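Local atomic coordinates of hydrogenase 2 maturation peptidase (Thaumarchaeota archaeon SCGC AB-539-E09, PDB entry 5TTX), a protein that probably acts as an endopeptidase that matures a nickel-iron hydrogenase by trimming the C-terminal tail of its large subunit. Residues Gly26-Asp31 with Ser136-Glu141; Ser69-Gly74 with Arg131-Ser136; Glu91-Leu96 with Lys111-Ile116. All blocks are in the same frame, centred on the assembly; numbering follows the deposited sequence.

Contact 1: residues Gly26-Asp31 with Ser136-Glu141; sequences GPRVVD and SLELSE
Arg-28 and Leu-139 make a mixed apolar and water-bridged surface contact between helix 25-34 and the loop that leads into helix 141-158. The two side chains approach from opposite directions, and Leu-139 CD1 lies over the centre of one guanidinium face, 3.6 Å from Arg-28 CZ. CD1 also touches the aliphatic part, 3.8 Å from Arg-28 CG, because bends at chi2 (-75°) and chi3 (-59°) fold the arginine around the methyl. In this alpha/beta fold of the hydrogenase maturation protease family, the leucine thus reaches back to a helix more than a hundred residues earlier, and both side chains also touch helix 141-158, at Glu-144 and Thr-147. The polar half of the contact runs through two waters in the guanidinium plane. Arg-28 NH1 donates to one at 2.7 Å, which in turn donates to Leu-137 O. The second, 2.9 Å from Arg-28 NH1, donates to Glu-138 OE1 and accepts from Leu-139 N. An alanine in place of Arg-28 is likely to leave Leu-139 CD1 without its flat partner and both waters without their NH1 donor. Arg-28 NH1 and Glu-138 OE1, 4.5 Å apart, are beyond salt-bridge range.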
ATOM      1  N   GLY A  26      38.505 -15.040  23.902  1.00 38.08           N
ATOM      2  CA  GLY A  26      37.286 -15.762  23.578  1.00 29.48           C
ATOM      3  C   GLY A  26      37.516 -17.227  23.230  1.00 28.47           C
ATOM      4  O   GLY A  26      36.913 -18.126  23.823  1.00 29.85           O
ATOM      5  N   PRO A  27      38.372 -17.490  22.235  1.00 30.54           N
ATOM      6  CA  PRO A  27      38.695 -18.890  21.899  1.00 22.99           C
ATOM      7  C   PRO A  27      39.268 -19.666  23.060  1.00 32.93           C
ATOM      8  O   PRO A  27      39.042 -20.884  23.154  1.00 32.87           O
ATOM      9  CB  PRO A  27      39.722 -18.751  20.765  1.00 26.96           C
ATOM     10  CG  PRO A  27      39.359 -17.415  20.080  1.00 23.74           C
ATOM     11  CD  PRO A  27      38.861 -16.529  21.219  1.00 23.32           C
ATOM     12  N   ARG A  28      40.013 -19.004  23.951  1.00 30.89           N
ATOM     13  CA  ARG A  28      40.578 -19.715  25.091  1.00 33.62           C
ATOM     14  C   ARG A  28      39.502 -20.060  26.130  1.00 35.77           C
ATOM     15  O   ARG A  28      39.627 -21.073  26.823  1.00 35.21           O
ATOM     16  CB  ARG A  28      41.716 -18.896  25.701  1.00 23.88           C
ATOM     17  CG  ARG A  28      43.030 -18.904  24.866  1.00 30.33           C
ATOM     18  CD  ARG A  28      43.804 -20.238  24.983  1.00 28.88           C
ATOM     19  NE  ARG A  28      44.147 -20.478  26.371  1.00 28.20           N
ATOM     20  CZ  ARG A  28      45.295 -20.102  26.931  1.00 31.73           C
ATOM     21  NH1 ARG A  28      46.236 -19.485  26.206  1.00 26.84           N
ATOM     22  NH2 ARG A  28      45.496 -20.337  28.218  1.00 27.23           N
ATOM     23  N   VAL A  29      38.441 -19.253  26.244  1.00 31.74           N
ATOM     24  CA  VAL A  29      37.312 -19.649  27.081  1.00 30.91           C
ATOM     25  C   VAL A  29      36.625 -20.869  26.484  1.00 33.95           C
ATOM     26  O   VAL A  29      36.258 -21.807  27.200  1.00 42.96           O
ATOM     27  CB  VAL A  29      36.311 -18.490  27.262  1.00 30.43           C
ATOM     28  CG1 VAL A  29      35.019 -19.023  27.951  1.00 24.68           C
ATOM     29  CG2 VAL A  29      36.927 -17.333  28.080  1.00 22.53           C
ATOM     30  N   VAL A  30      36.454 -20.887  25.164  1.00 32.44           N
ATOM     31  CA  VAL A  30      35.883 -22.071  24.525  1.00 34.33           C
ATOM     32  C   VAL A  30      36.710 -23.310  24.850  1.00 39.43           C
ATOM     33  O   VAL A  30      36.152 -24.380  25.122  1.00 40.98           O
ATOM     34  CB  VAL A  30      35.751 -21.846  23.009  1.00 32.19           C
ATOM     35  CG1 VAL A  30      35.352 -23.148  22.292  1.00 35.06           C
ATOM     36  CG2 VAL A  30      34.719 -20.757  22.765  1.00 31.51           C
ATOM     37  N   ASP A  31      38.052 -23.185  24.843  1.00 33.67           N
ATOM     38  CA  ASP A  31      38.901 -24.311  25.227  1.00 31.97           C
ATOM     39  C   ASP A  31      38.554 -24.809  26.622  1.00 35.06           C
ATOM     40  O   ASP A  31      38.450 -26.020  26.845  1.00 40.77           O
ATOM     41  CB  ASP A  31      40.383 -23.929  25.193  1.00 37.53           C
ATOM     42  CG  ASP A  31      40.892 -23.639  23.802  1.00 40.26           C
ATOM     43  OD1 ASP A  31      40.130 -23.813  22.822  1.00 44.29           O
ATOM     44  OD2 ASP A  31      42.072 -23.239  23.698  1.00 39.31           O
ATOM     45  N   SER A 136      51.499 -12.874  19.692  1.00 32.65           N
ATOM     46  CA  SER A 136      51.783 -13.772  20.802  1.00 37.81           C
ATOM     47  C   SER A 136      50.801 -14.936  20.774  1.00 40.57           C
ATOM     48  O   SER A 136      49.613 -14.739  20.500  1.00 34.46           O
ATOM     49  CB  SER A 136      51.673 -13.045  22.149  1.00 37.27           C
ATOM     50  OG  SER A 136      51.947 -13.926  23.229  1.00 35.74           O
ATOM     51  N   LEU A 137      51.300 -16.138  21.049  1.00 37.81           N
ATOM     52  CA  LEU A 137      50.496 -17.332  21.259  1.00 42.94           C
ATOM     53  C   LEU A 137      49.900 -17.391  22.655  1.00 45.68           C
ATOM     54  O   LEU A 137      49.080 -18.279  22.923  1.00 40.73           O
ATOM     55  CB  LEU A 137      51.351 -18.592  21.029  1.00 33.95           C
ATOM     56  CG  LEU A 137      52.016 -18.604  19.654  1.00 40.83           C
ATOM     57  CD1 LEU A 137      53.060 -19.694  19.531  1.00 43.77           C
ATOM     58  CD2 LEU A 137      50.961 -18.741  18.576  1.00 37.24           C
ATOM     59  N   GLU A 138      50.290 -16.479  23.545  1.00 37.97           N
ATOM     60  CA  GLU A 138      49.978 -16.610  24.958  1.00 39.53           C
ATOM     61  C   GLU A 138      49.081 -15.480  25.440  1.00 38.75           C
ATOM     62  O   GLU A 138      49.069 -14.384  24.878  1.00 33.90           O
ATOM     63  CB  GLU A 138      51.250 -16.630  25.811  1.00 40.51           C
ATOM     64  CG  GLU A 138      52.261 -17.735  25.464  1.00 56.91           C
ATOM     65  CD  GLU A 138      51.755 -19.149  25.743  1.00 74.81           C
ATOM     66  OE1 GLU A 138      50.688 -19.313  26.385  1.00 70.89           O
ATOM     67  OE2 GLU A 138      52.443 -20.110  25.320  1.00 88.67           O
ATOM     68  N   LEU A 139      48.319 -15.771  26.489  1.00 38.09           N
ATOM     69  CA  LEU A 139      47.564 -14.756  27.198  1.00 31.26           C
ATOM     70  C   LEU A 139      48.421 -14.180  28.311  1.00 28.39           C
ATOM     71  O   LEU A 139      49.233 -14.885  28.915  1.00 33.09           O
ATOM     72  CB  LEU A 139      46.286 -15.341  27.808  1.00 29.41           C
ATOM     73  CG  LEU A 139      45.281 -16.070  26.922  1.00 38.43           C
ATOM     74  CD1 LEU A 139      44.244 -16.783  27.806  1.00 36.44           C
ATOM     75  CD2 LEU A 139      44.585 -15.113  25.928  1.00 24.75           C
ATOM     76  N   SER A 140      48.212 -12.899  28.593  1.00 34.96           N
ATOM     77  CA  SER A 140      48.723 -12.294  29.809  1.00 26.15           C
ATOM     78  C   SER A 140      48.165 -13.013  31.039  1.00 34.33           C
ATOM     79  O   SER A 140      47.131 -13.684  31.004  1.00 34.68           O
ATOM     80  CB  SER A 140      48.325 -10.817  29.892  1.00 25.35           C
ATOM     81  OG  SER A 140      46.889 -10.691  29.879  1.00 28.75           O
ATOM     82  N   GLU A 141      48.879 -12.847  32.141  1.00 29.39           N
ATOM     83  CA  GLU A 141      48.445 -13.327  33.439  1.00 35.92           C
ATOM     84  C   GLU A 141      46.997 -12.908  33.731  1.00 38.95           C
ATOM     85  O   GLU A 141      46.173 -13.726  34.156  1.00 44.05           O
ATOM     86  CB  GLU A 141      49.435 -12.778  34.476  1.00 31.20           C
ATOM     87  CG  GLU A 141      49.410 -13.463  35.797  1.00 63.11           C
ATOM     88  CD  GLU A 141      50.670 -13.218  36.602  1.00 72.31           C
ATOM     89  OE1 GLU A 141      51.393 -12.229  36.317  1.00 66.48           O
ATOM     90  OE2 GLU A 141      50.934 -14.033  37.519  1.00 85.09           O
TER
HETATM   91  O   HOH W   1      46.550 -18.279  23.815  1.00 28.13           O
HETATM   92  O   HOH W   2      48.473 -18.429  27.760  1.00 38.07           O

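Contact 2: residues Ser69-Gly74 with Arg131-Ser136; sequences SVELEG and RSLKPS
Leu-133 meets Ser-69 and Glu-71 where two neighbouring parallel strands of the alpha/beta sheet, 63-69 and 122-128, end and give way to loops. In such a fold, loops leaving the C-terminal ends of parallel strands lie side by side, and here they touch through little more than one leucine. From Leu-133 CB, still 6.5 Å from Ser-69 OG, the chain heads for the other loop. The first torsion (-57°) sets CG opposite the carbonyl carbon and brings it to 5.1 Å from Ser-69 OG. At the tip the branches part: CD2 packs loosely on Ser-69 OG at 4.0 Å, while CD1 has Glu-71 OE1 only as a near neighbour, at 4.4 Å. Ser-69 OG also makes a weak hydrogen bond to Cys-128 O, at the end of the adjacent strand. Glu-71 gains a water-mediated link instead: one water donates to Glu-71 OE1 at 2.9 Å and, weakly, to Arg-131 O. Earlier in the same loop, the backbone N atoms of Arg-131 and Ser-132 both donate to Asp-22 OD1, tying this loop to the one after strand 10-15. Ser-132 forms an ST turn, its OG accepting from Lys-134 N at 3.2 Å and also from Lys-134 NZ at 3.0 Å.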
ATOM      1  N   SER A  69      37.371  -9.762  22.996  1.00 28.82           N
ATOM      2  CA  SER A  69      38.236  -8.819  23.686  1.00 33.50           C
ATOM      3  C   SER A  69      37.798  -7.403  23.317  1.00 25.66           C
ATOM      4  O   SER A  69      37.546  -7.115  22.146  1.00 38.12           O
ATOM      5  CB  SER A  69      39.704  -9.095  23.321  1.00 26.72           C
ATOM      6  OG  SER A  69      40.589  -8.135  23.872  1.00 55.13           O
ATOM      7  N   VAL A  70      37.677  -6.534  24.311  1.00 31.00           N
ATOM      8  CA  VAL A  70      37.153  -5.179  24.115  1.00 29.72           C
ATOM      9  C   VAL A  70      38.014  -4.192  24.894  1.00 28.47           C
ATOM     10  O   VAL A  70      38.239  -4.370  26.092  1.00 43.87           O
ATOM     11  CB  VAL A  70      35.680  -5.040  24.578  1.00 36.43           C
ATOM     12  CG1 VAL A  70      34.744  -5.869  23.728  1.00 40.71           C
ATOM     13  CG2 VAL A  70      35.534  -5.433  26.045  1.00 40.22           C
ATOM     14  N   GLU A  71      38.435  -3.115  24.247  1.00 30.94           N
ATOM     15  CA  GLU A  71      39.103  -2.051  24.986  1.00 37.96           C
ATOM     16  C   GLU A  71      38.067  -1.102  25.592  1.00 31.14           C
ATOM     17  O   GLU A  71      37.432  -0.320  24.891  1.00 44.58           O
ATOM     18  CB  GLU A  71      40.105  -1.322  24.089  1.00 41.58           C
ATOM     19  CG  GLU A  71      41.373  -2.181  23.872  1.00 47.81           C
ATOM     20  CD  GLU A  71      42.439  -2.043  24.996  1.00 59.22           C
ATOM     21  OE1 GLU A  71      43.651  -2.232  24.656  1.00 48.82           O
ATOM     22  OE2 GLU A  71      42.077  -1.740  26.187  1.00 49.43           O
ATOM     23  N   LEU A  72      37.922  -1.165  26.904  1.00 29.15           N
ATOM     24  CA  LEU A  72      37.088  -0.283  27.699  1.00 30.46           C
ATOM     25  C   LEU A  72      37.962   0.338  28.765  1.00 31.06           C
ATOM     26  O   LEU A  72      39.090  -0.104  28.995  1.00 45.82           O
ATOM     27  CB  LEU A  72      35.937  -1.070  28.362  1.00 26.84           C
ATOM     28  CG  LEU A  72      35.077  -1.803  27.341  1.00 34.58           C
ATOM     29  CD1 LEU A  72      34.100  -2.697  28.039  1.00 34.82           C
ATOM     30  CD2 LEU A  72      34.346  -0.761  26.404  1.00 31.09           C
ATOM     31  N   GLU A  73      37.442   1.356  29.442  1.00 43.56           N
ATOM     32  CA  GLU A  73      38.138   1.857  30.617  1.00 38.88           C
ATOM     33  C   GLU A  73      38.157   0.775  31.684  1.00 40.19           C
ATOM     34  O   GLU A  73      37.129   0.174  31.990  1.00 43.07           O
ATOM     35  CB  GLU A  73      37.472   3.110  31.169  1.00 33.22           C
ATOM     36  CG  GLU A  73      37.242   4.206  30.170  1.00 48.18           C
ATOM     37  CD  GLU A  73      37.054   5.545  30.858  1.00 56.53           C
ATOM     38  OE1 GLU A  73      37.138   6.592  30.174  1.00 60.51           O
ATOM     39  OE2 GLU A  73      36.845   5.542  32.092  1.00 56.45           O
ATOM     40  N   GLY A  74      39.331   0.526  32.246  1.00 40.39           N
ATOM     41  CA  GLY A  74      39.473  -0.467  33.278  1.00 34.32           C
ATOM     42  C   GLY A  74      40.717  -1.281  33.068  1.00 33.47           C
ATOM     43  O   GLY A  74      41.335  -1.246  31.998  1.00 43.68           O
ATOM     44  N   ARG A 131      45.380  -7.020  28.191  1.00 32.79           N
ATOM     45  CA  ARG A 131      46.603  -6.331  28.541  1.00 30.01           C
ATOM     46  C   ARG A 131      47.363  -5.958  27.288  1.00 29.19           C
ATOM     47  O   ARG A 131      47.773  -4.809  27.110  1.00 25.93           O
ATOM     48  CB  ARG A 131      47.503  -7.203  29.422  1.00 26.07           C
ATOM     49  CG  ARG A 131      48.842  -6.508  29.682  1.00 26.12           C
ATOM     50  CD  ARG A 131      49.927  -7.453  30.235  1.00 33.82           C
ATOM     51  NE  ARG A 131      51.169  -6.711  30.398  1.00 29.39           N
ATOM     52  CZ  ARG A 131      52.347  -7.250  30.741  1.00 44.89           C
ATOM     53  NH1 ARG A 131      52.454  -8.546  30.961  1.00 31.28           N
ATOM     54  NH2 ARG A 131      53.422  -6.474  30.860  1.00 32.99           N
ATOM     55  N   SER A 132      47.547  -6.927  26.406  1.00 31.21           N
ATOM     56  CA  SER A 132      48.327  -6.699  25.209  1.00 31.45           C
ATOM     57  C   SER A 132      47.750  -7.504  24.052  1.00 35.04           C
ATOM     58  O   SER A 132      47.379  -8.681  24.203  1.00 33.82           O
ATOM     59  CB  SER A 132      49.792  -7.083  25.464  1.00 31.86           C
ATOM     60  OG  SER A 132      50.431  -7.319  24.245  1.00 35.82           O
ATOM     61  N   LEU A 133      47.685  -6.845  22.897  1.00 37.15           N
ATOM     62  CA  LEU A 133      47.257  -7.433  21.632  1.00 33.42           C
ATOM     63  C   LEU A 133      48.429  -7.625  20.686  1.00 27.28           C
ATOM     64  O   LEU A 133      48.229  -7.940  19.507  1.00 36.17           O
ATOM     65  CB  LEU A 133      46.189  -6.551  20.974  1.00 31.68           C
ATOM     66  CG  LEU A 133      44.964  -6.302  21.873  1.00 40.11           C
ATOM     67  CD1 LEU A 133      44.090  -5.091  21.402  1.00 37.78           C
ATOM     68  CD2 LEU A 133      44.121  -7.588  22.034  1.00 21.10           C
ATOM     69  N   LYS A 134      49.644  -7.388  21.165  1.00 27.80           N
ATOM     70  CA  LYS A 134      50.819  -7.651  20.361  1.00 36.59           C
ATOM     71  C   LYS A 134      50.839  -9.127  19.957  1.00 34.79           C
ATOM     72  O   LYS A 134      50.276  -9.979  20.656  1.00 35.35           O
ATOM     73  CB  LYS A 134      52.080  -7.278  21.137  1.00 41.60           C
ATOM     74  CG  LYS A 134      52.328  -5.759  21.215  1.00 44.78           C
ATOM     75  CD  LYS A 134      53.655  -5.443  21.928  1.00 43.95           C
ATOM     76  CE  LYS A 134      53.629  -5.868  23.413  1.00 50.91           C
ATOM     77  NZ  LYS A 134      52.599  -5.180  24.284  1.00 49.95           N
ATOM     78  N   PRO A 135      51.417  -9.442  18.799  1.00 37.68           N
ATOM     79  CA  PRO A 135      51.520 -10.848  18.379  1.00 32.56           C
ATOM     80  C   PRO A 135      52.142 -11.727  19.456  1.00 36.52           C
ATOM     81  O   PRO A 135      53.182 -11.397  20.038  1.00 40.01           O
ATOM     82  CB  PRO A 135      52.402 -10.774  17.126  1.00 37.07           C
ATOM     83  CG  PRO A 135      52.028  -9.392  16.531  1.00 35.61           C
ATOM     84  CD  PRO A 135      51.861  -8.499  17.746  1.00 33.99           C
ATOM     85  N   SER A 136      51.499 -12.874  19.692  1.00 32.65           N
ATOM     86  CA  SER A 136      51.783 -13.772  20.802  1.00 37.81           C
ATOM     87  C   SER A 136      50.801 -14.936  20.774  1.00 40.57           C
ATOM     88  O   SER A 136      49.613 -14.739  20.500  1.00 34.46           O
ATOM     89  CB  SER A 136      51.673 -13.045  22.149  1.00 37.27           C
ATOM     90  OG  SER A 136      51.947 -13.926  23.229  1.00 35.74           O
TER
HETATM   91  O   HOH W   3      46.006  -3.879  24.973  1.00 41.21           O

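Contact 3: residues Glu91-Leu96 with Lys111-Ile116; sequences EDISQL and KFAKSI
Ile-93 packs against Phe-112, Ala-113 and Ile-116 where two antiparallel helices meet, the short axes 10.5 Å apart with 165° between their directions. The aliphatic contacts radiate from Ile-93, whose two branches serve different partners. CG2, placed anti to the backbone N, rests 3.8 Å from Ala-113 CB; the small side chain fits the close backbone approach here, where the CA atoms of Ile-93 and Ala-113 are 6.9 Å apart. The other branch extends further, and its CD1 comes within 4.2 Å of Ile-116 CG1.

The aromatic contacts centre on Phe-112. Ile-93 CD1 approaches the ring obliquely, tightly packed at 3.3 Å from Phe-112 CE2, and the two side chains cross at about a right angle. Ile-116 CG1 lies over one ring face, displaced toward the rim. The same ring meets Phe-112 of a second subunit, the planes inclined by about 55°.

A polar link to another subunit comes from Gln-95 OE1, which hydrogen-bonds Ser-82 OG of that second subunit. Helices 86-98 and 107-116 form a helical hairpin inserted in the sequence between strand 79-83, one of the two outermost strands within this chain, and strand 122-128, which runs antiparallel beside it.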
ATOM      1  N   GLU A  91      12.219  -3.875  15.679  1.00 54.36           N
ATOM      2  CA  GLU A  91      11.230  -2.813  15.721  1.00 53.45           C
ATOM      3  C   GLU A  91      11.825  -1.494  15.269  1.00 56.36           C
ATOM      4  O   GLU A  91      11.199  -0.759  14.488  1.00 56.80           O
ATOM      5  CB  GLU A  91      10.653  -2.694  17.126  1.00 49.16           C
ATOM      6  CG  GLU A  91       9.588  -3.707  17.401  1.00 51.31           C
ATOM      7  CD  GLU A  91       8.482  -3.688  16.356  1.00 59.75           C
ATOM      8  OE1 GLU A  91       8.465  -4.602  15.509  1.00 64.30           O
ATOM      9  OE2 GLU A  91       7.637  -2.761  16.365  1.00 63.71           O
ATOM     10  N   ASP A  92      13.044  -1.186  15.726  1.00 42.09           N
ATOM     11  CA  ASP A  92      13.674   0.062  15.308  1.00 47.12           C
ATOM     12  C   ASP A  92      13.914   0.082  13.809  1.00 49.40           C
ATOM     13  O   ASP A  92      13.816   1.142  13.181  1.00 59.95           O
ATOM     14  CB  ASP A  92      14.983   0.282  16.069  1.00 45.67           C
ATOM     15  CG  ASP A  92      14.765   0.405  17.557  1.00 51.31           C
ATOM     16  OD1 ASP A  92      13.644   0.771  17.946  1.00 64.29           O
ATOM     17  OD2 ASP A  92      15.693   0.127  18.348  1.00 63.06           O
ATOM     18  N   ILE A  93      14.220  -1.072  13.215  1.00 47.28           N
ATOM     19  CA  ILE A  93      14.415  -1.131  11.771  1.00 44.60           C
ATOM     20  C   ILE A  93      13.092  -0.910  11.036  1.00 51.94           C
ATOM     21  O   ILE A  93      13.038  -0.177  10.044  1.00 62.33           O
ATOM     22  CB  ILE A  93      15.079  -2.464  11.393  1.00 43.51           C
ATOM     23  CG1 ILE A  93      16.495  -2.512  11.965  1.00 41.96           C
ATOM     24  CG2 ILE A  93      15.132  -2.646   9.875  1.00 38.41           C
ATOM     25  CD1 ILE A  93      17.175  -3.819  11.722  1.00 44.12           C
ATOM     26  N   SER A  94      12.000  -1.517  11.522  1.00 55.80           N
ATOM     27  CA  SER A  94      10.672  -1.228  10.973  1.00 50.06           C
ATOM     28  C   SER A  94      10.340   0.253  11.071  1.00 52.21           C
ATOM     29  O   SER A  94       9.797   0.849  10.121  1.00 53.15           O
ATOM     30  CB  SER A  94       9.601  -2.030  11.701  1.00 53.10           C
ATOM     31  OG  SER A  94       9.875  -3.417  11.665  1.00 63.39           O
ATOM     32  N   GLN A  95      10.643   0.866  12.211  1.00 46.37           N
ATOM     33  CA  GLN A  95      10.380   2.293  12.335  1.00 51.02           C
ATOM     34  C   GLN A  95      11.188   3.075  11.314  1.00 60.59           C
ATOM     35  O   GLN A  95      10.699   4.052  10.734  1.00 60.15           O
ATOM     36  CB  GLN A  95      10.687   2.768  13.750  1.00 47.76           C
ATOM     37  CG  GLN A  95       9.731   2.229  14.809  1.00 50.90           C
ATOM     38  CD  GLN A  95      10.151   2.637  16.206  1.00 72.44           C
ATOM     39  OE1 GLN A  95       9.830   3.733  16.657  1.00 79.53           O
ATOM     40  NE2 GLN A  95      10.888   1.761  16.895  1.00 80.48           N
ATOM     41  N   LEU A  96      12.424   2.639  11.065  1.00 58.58           N
ATOM     42  CA  LEU A  96      13.243   3.260  10.034  1.00 47.98           C
ATOM     43  C   LEU A  96      12.672   2.993   8.645  1.00 49.03           C
ATOM     44  O   LEU A  96      12.673   3.880   7.781  1.00 45.05           O
ATOM     45  CB  LEU A  96      14.675   2.728  10.151  1.00 58.83           C
ATOM     46  CG  LEU A  96      15.855   3.690  10.018  1.00 59.95           C
ATOM     47  CD1 LEU A  96      15.599   4.967  10.782  1.00 61.88           C
ATOM     48  CD2 LEU A  96      17.124   3.033  10.519  1.00 54.44           C
ATOM     49  N   LYS A 111      17.112  -6.234   3.538  1.00 42.65           N
ATOM     50  CA  LYS A 111      18.154  -7.258   3.583  1.00 49.34           C
ATOM     51  C   LYS A 111      18.786  -7.329   4.965  1.00 47.21           C
ATOM     52  O   LYS A 111      18.891  -8.404   5.565  1.00 55.24           O
ATOM     53  CB  LYS A 111      19.222  -6.948   2.534  1.00 43.03           C
ATOM     54  CG  LYS A 111      18.835  -7.271   1.115  1.00 53.86           C
ATOM     55  CD  LYS A 111      19.800  -6.638   0.101  1.00 56.00           C
ATOM     56  CE  LYS A 111      19.281  -6.827  -1.337  1.00 63.76           C
ATOM     57  NZ  LYS A 111      19.831  -5.825  -2.314  1.00 66.05           N
ATOM     58  N   PHE A 112      19.202  -6.177   5.486  1.00 39.87           N
ATOM     59  CA  PHE A 112      19.717  -6.103   6.844  1.00 38.98           C
ATOM     60  C   PHE A 112      18.725  -6.699   7.834  1.00 54.74           C
ATOM     61  O   PHE A 112      19.105  -7.472   8.719  1.00 57.80           O
ATOM     62  CB  PHE A 112      20.018  -4.644   7.172  1.00 36.79           C
ATOM     63  CG  PHE A 112      20.475  -4.421   8.560  1.00 45.21           C
ATOM     64  CD1 PHE A 112      21.604  -5.049   9.040  1.00 45.84           C
ATOM     65  CD2 PHE A 112      19.798  -3.551   9.391  1.00 42.95           C
ATOM     66  CE1 PHE A 112      22.033  -4.834  10.328  1.00 38.79           C
ATOM     67  CE2 PHE A 112      20.234  -3.335  10.682  1.00 42.71           C
ATOM     68  CZ  PHE A 112      21.346  -3.980  11.146  1.00 37.50           C
ATOM     69  N   ALA A 113      17.440  -6.367   7.684  1.00 50.12           N
ATOM     70  CA  ALA A 113      16.428  -6.916   8.575  1.00 47.88           C
ATOM     71  C   ALA A 113      16.246  -8.422   8.367  1.00 50.97           C
ATOM     72  O   ALA A 113      15.837  -9.123   9.300  1.00 46.19           O
ATOM     73  CB  ALA A 113      15.096  -6.171   8.384  1.00 39.39           C
ATOM     74  N   LYS A 114      16.529  -8.940   7.161  1.00 45.70           N
ATOM     75  CA  LYS A 114      16.408 -10.383   6.952  1.00 50.14           C
ATOM     76  C   LYS A 114      17.391 -11.153   7.830  1.00 56.91           C
ATOM     77  O   LYS A 114      17.051 -12.212   8.376  1.00 61.47           O
ATOM     78  CB  LYS A 114      16.620 -10.732   5.485  1.00 58.50           C
ATOM     79  CG  LYS A 114      16.446 -12.212   5.181  1.00 70.74           C
ATOM     80  CD  LYS A 114      16.520 -12.479   3.675  1.00 85.29           C
ATOM     81  CE  LYS A 114      17.802 -11.906   3.057  1.00 87.56           C
ATOM     82  NZ  LYS A 114      17.686 -11.691   1.582  1.00 86.06           N
ATOM     83  N   SER A 115      18.609 -10.630   7.996  1.00 44.01           N
ATOM     84  CA  SER A 115      19.543 -11.234   8.935  1.00 54.41           C
ATOM     85  C   SER A 115      19.045 -11.089  10.374  1.00 63.13           C
ATOM     86  O   SER A 115      18.842 -12.083  11.084  1.00 63.34           O
ATOM     87  CB  SER A 115      20.918 -10.597   8.767  1.00 51.54           C
ATOM     88  OG  SER A 115      21.250 -10.501   7.384  1.00 66.10           O
ATOM     89  N   ILE A 116      18.845  -9.844  10.814  1.00 59.41           N
ATOM     90  CA  ILE A 116      18.491  -9.551  12.203  1.00 55.66           C
ATOM     91  C   ILE A 116      17.249 -10.331  12.629  1.00 60.78           C
ATOM     92  O   ILE A 116      17.151 -10.801  13.768  1.00 63.00           O
ATOM     93  CB  ILE A 116      18.306  -8.027  12.367  1.00 51.56           C
ATOM     94  CG1 ILE A 116      19.582  -7.309  11.963  1.00 54.62           C
ATOM     95  CG2 ILE A 116      18.000  -7.646  13.772  1.00 50.15           C
ATOM     96  CD1 ILE A 116      20.776  -7.730  12.780  1.00 49.61           C
TER

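Contacts 1 and 2 are neighbours, their centres about 12 Å apart. They share Ser-136, and Ser-140 OG packs 3.6 Å from Arg-131 CB. Asp-22 serves both, its OD2 accepting from Ser-140 N and its OD1 holding the contact 2 loop. In relatives such as HybD the metal-recognition site lies at this end of the sheet, probably close to contact 2, where Ser-69 touches Asp-23. Contact 3 stands apart, with centres about 35 Å from contact 1 and 32 Å from contact 2, although its segments are nested within both chain loops. The assembly brings contact 3 to the contact 1 loop of a third subunit, where Lys-111 and Lys-114 pack on Leu-137 and Glu-138.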